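Local coordinates for putative secreted glycosylhydrolase (Parabacteroides distasonis ATCC 8503, PDB 3IMM), which probably acts as a secreted hydrolase of the 3-keto-disaccharide hydrolase family and holds a bound sodium ion, at residues 148-154 / 170-176. Residues are numbered along the deposited sequence; the frame is centred on the assembly and turned at random. Where two conformers were deposited one is given.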
loop_
_atom_site.group_PDB
_atom_site.type_symbol
_atom_site.label_atom_id
_atom_site.label_comp_id
_atom_site.label_asym_id
_atom_site.label_seq_id
_atom_site.Cartn_x
_atom_site.Cartn_y
_atom_site.Cartn_z
HETATM N N MSE A 148 8.830 -6.758 -11.048
HETATM C CA MSE A 148 8.183 -5.837 -11.984
HETATM C C MSE A 148 8.612 -5.993 -13.434
HETATM O O MSE A 148 7.871 -5.584 -14.338
HETATM C CB MSE A 148 8.394 -4.369 -11.530
HETATM C CG MSE A 148 7.825 -4.082 -10.181
HETATM SE SE MSE A 148 8.301 -2.385 -9.492
HETATM C CE MSE A 148 7.295 -1.242 -10.712
ATOM N N SER A 149 9.774 -6.605 -13.668
ATOM C CA SER A 149 10.280 -6.794 -15.032
ATOM C C SER A 149 9.416 -7.758 -15.816
ATOM O O SER A 149 9.413 -7.678 -17.025
ATOM C CB SER A 149 11.752 -7.236 -15.066
ATOM O OG SER A 149 11.913 -8.484 -14.478
ATOM N N LYS A 150 8.638 -8.606 -15.129
ATOM C CA LYS A 150 7.709 -9.523 -15.792
ATOM C C LYS A 150 6.489 -8.815 -16.327
ATOM O O LYS A 150 5.793 -9.348 -17.181
ATOM C CB LYS A 150 7.235 -10.617 -14.847
ATOM C CG LYS A 150 8.340 -11.542 -14.331
ATOM C CD LYS A 150 7.825 -12.483 -13.205
ATOM C CE LYS A 150 6.957 -13.644 -13.733
ATOM N NZ LYS A 150 5.935 -14.040 -12.693
ATOM N N TRP A 151 6.203 -7.621 -15.827
ATOM C CA TRP A 151 4.971 -6.907 -16.206
ATOM C C TRP A 151 5.243 -6.051 -17.452
ATOM O O TRP A 151 5.311 -4.812 -17.380
ATOM C CB TRP A 151 4.466 -6.057 -15.026
ATOM C CG TRP A 151 3.551 -6.822 -14.128
ATOM C CD1 TRP A 151 2.182 -6.747 -14.098
ATOM C CD2 TRP A 151 3.926 -7.826 -13.177
ATOM N NE1 TRP A 151 1.693 -7.646 -13.175
ATOM C CE2 TRP A 151 2.749 -8.325 -12.608
ATOM C CE3 TRP A 151 5.136 -8.357 -12.767
ATOM C CZ2 TRP A 151 2.756 -9.328 -11.655
ATOM C CZ3 TRP A 151 5.133 -9.351 -11.784
ATOM C CH2 TRP A 151 3.957 -9.810 -11.241
ATOM N N THR A 152 5.420 -6.743 -18.573
ATOM C CA THR A 152 5.683 -6.119 -19.851
ATOM C C THR A 152 4.402 -5.548 -20.459
ATOM O O THR A 152 4.459 -4.622 -21.250
ATOM C CB THR A 152 6.320 -7.106 -20.817
ATOM O OG1 THR A 152 5.513 -8.289 -20.848
ATOM C CG2 THR A 152 7.760 -7.433 -20.399
ATOM N N SER A 153 3.257 -6.070 -20.038
ATOM C CA SER A 153 1.961 -5.549 -20.446
ATOM C C SER A 153 1.337 -4.661 -19.368
ATOM O O SER A 153 1.375 -4.969 -18.159
ATOM C CB SER A 153 1.023 -6.721 -20.836
ATOM O OG SER A 153 -0.324 -6.327 -21.048
ATOM N N GLY A 154 0.763 -3.543 -19.824
ATOM C CA GLY A 154 -0.160 -2.745 -19.039
ATOM C C GLY A 154 -1.624 -3.187 -19.067
ATOM O O GLY A 154 -2.455 -2.577 -18.425
ATOM N N PRO A 170 2.857 -0.174 -18.135
ATOM C CA PRO A 170 3.505 -1.460 -17.833
ATOM C C PRO A 170 4.453 -1.325 -16.644
ATOM O O PRO A 170 5.310 -0.435 -16.630
ATOM C CB PRO A 170 4.282 -1.778 -19.115
ATOM C CG PRO A 170 3.597 -1.047 -20.179
ATOM C CD PRO A 170 3.095 0.228 -19.529
ATOM N N PHE A 171 4.300 -2.184 -15.644
ATOM C CA PHE A 171 5.170 -2.098 -14.461
ATOM C C PHE A 171 6.636 -2.366 -14.766
ATOM O O PHE A 171 7.492 -1.876 -14.045
ATOM C CB PHE A 171 4.644 -2.989 -13.313
ATOM C CG PHE A 171 3.587 -2.313 -12.430
ATOM C CD1 PHE A 171 2.862 -1.215 -12.872
ATOM C CD2 PHE A 171 3.289 -2.832 -11.176
ATOM C CE1 PHE A 171 1.877 -0.606 -12.053
ATOM C CE2 PHE A 171 2.330 -2.228 -10.370
ATOM C CZ PHE A 171 1.616 -1.125 -10.814
ATOM N N ALA A 172 6.936 -3.101 -15.846
ATOM C CA ALA A 172 8.306 -3.306 -16.287
ATOM C C ALA A 172 9.045 -2.024 -16.647
ATOM O O ALA A 172 10.271 -2.007 -16.632
ATOM C CB ALA A 172 8.377 -4.295 -17.453
ATOM N N GLU A 173 8.316 -0.955 -16.948
ATOM C CA GLU A 173 8.948 0.301 -17.355
ATOM C C GLU A 173 8.699 1.402 -16.314
ATOM O O GLU A 173 9.061 2.562 -16.523
ATOM C CB GLU A 173 8.454 0.734 -18.742
ATOM C CG GLU A 173 7.917 -0.377 -19.658
ATOM C CD GLU A 173 8.978 -1.287 -20.277
ATOM O OE1 GLU A 173 10.189 -0.990 -20.179
ATOM O OE2 GLU A 173 8.578 -2.320 -20.870
ATOM N N LEU A 174 8.078 1.038 -15.191
ATOM C CA LEU A 174 7.867 1.972 -14.096
ATOM C C LEU A 174 9.205 2.235 -13.364
ATOM O O LEU A 174 10.001 1.292 -13.142
ATOM C CB LEU A 174 6.787 1.429 -13.144
ATOM C CG LEU A 174 5.528 2.284 -12.946
ATOM C CD1 LEU A 174 4.868 2.680 -14.209
ATOM C CD2 LEU A 174 4.587 1.575 -12.041
ATOM N N PRO A 175 9.494 3.520 -13.077
ATOM C CA PRO A 175 10.578 3.859 -12.156
ATOM C C PRO A 175 10.398 3.223 -10.768
ATOM O O PRO A 175 9.253 3.056 -10.292
ATOM C CB PRO A 175 10.489 5.392 -12.056
ATOM C CG PRO A 175 9.805 5.826 -13.331
ATOM C CD PRO A 175 8.847 4.723 -13.655
ATOM N N THR A 176 11.530 2.957 -10.104
ATOM C CA THR A 176 11.565 2.268 -8.834
ATOM C C THR A 176 12.087 3.212 -7.730
ATOM O O THR A 176 12.852 2.840 -6.831
ATOM C CB THR A 176 12.348 0.965 -8.988
ATOM O OG1 THR A 176 13.721 1.241 -9.333
ATOM C CG2 THR A 176 11.687 0.114 -10.075
HETATM O O HOH W 1 1.896 -3.687 -15.880
#
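Met148, present as selenomethionine, packs against Phe171 in the tight half of this contact, a worked example of two 3-10 turns docking within one connection, from edge strand 141-147 of the six-stranded sheet to strand 179-182 of the five-stranded one. The methyl CE of Met148 lies 3.4 Å from Phe171 O and 3.6 Å from Leu174 CB. A bend at chi3 (69°) carries it there, and the Met148 and Leu174 side chains cross at about a right angle. Val80 of strand 80-85 touches Met148, Phe171 and Leu174. Trp151 CB meets Phe171 CB at 3.5 Å; beyond these carbons both rings lead away to His107, which stacks on Phe171, while Trp151 NE1 is hydrogen-bonded to Asn157 OD1. Ala172 CB belongs here too, 3.1 Å from Trp151 O.

Ala172 N donates to Trp151 O over 2.8 Å (N-H...O 158°) from above the carbonyl plane, and a water accepts from Phe171 N at 2.8 Å while donating to Ser153 O at 2.7 Å.

Toward solvent the fit slackens: exposed Thr152 brings CG2 no nearer than 4.3 Å to Ala172 CB, and Pro170 lays its ring beside Thr152 O and Gly154 N. With one direct hydrogen bond and one water bridge across it, the contact probably owes much of its cohesion to apolar burial, the polar links chiefly fixing how the two turns align.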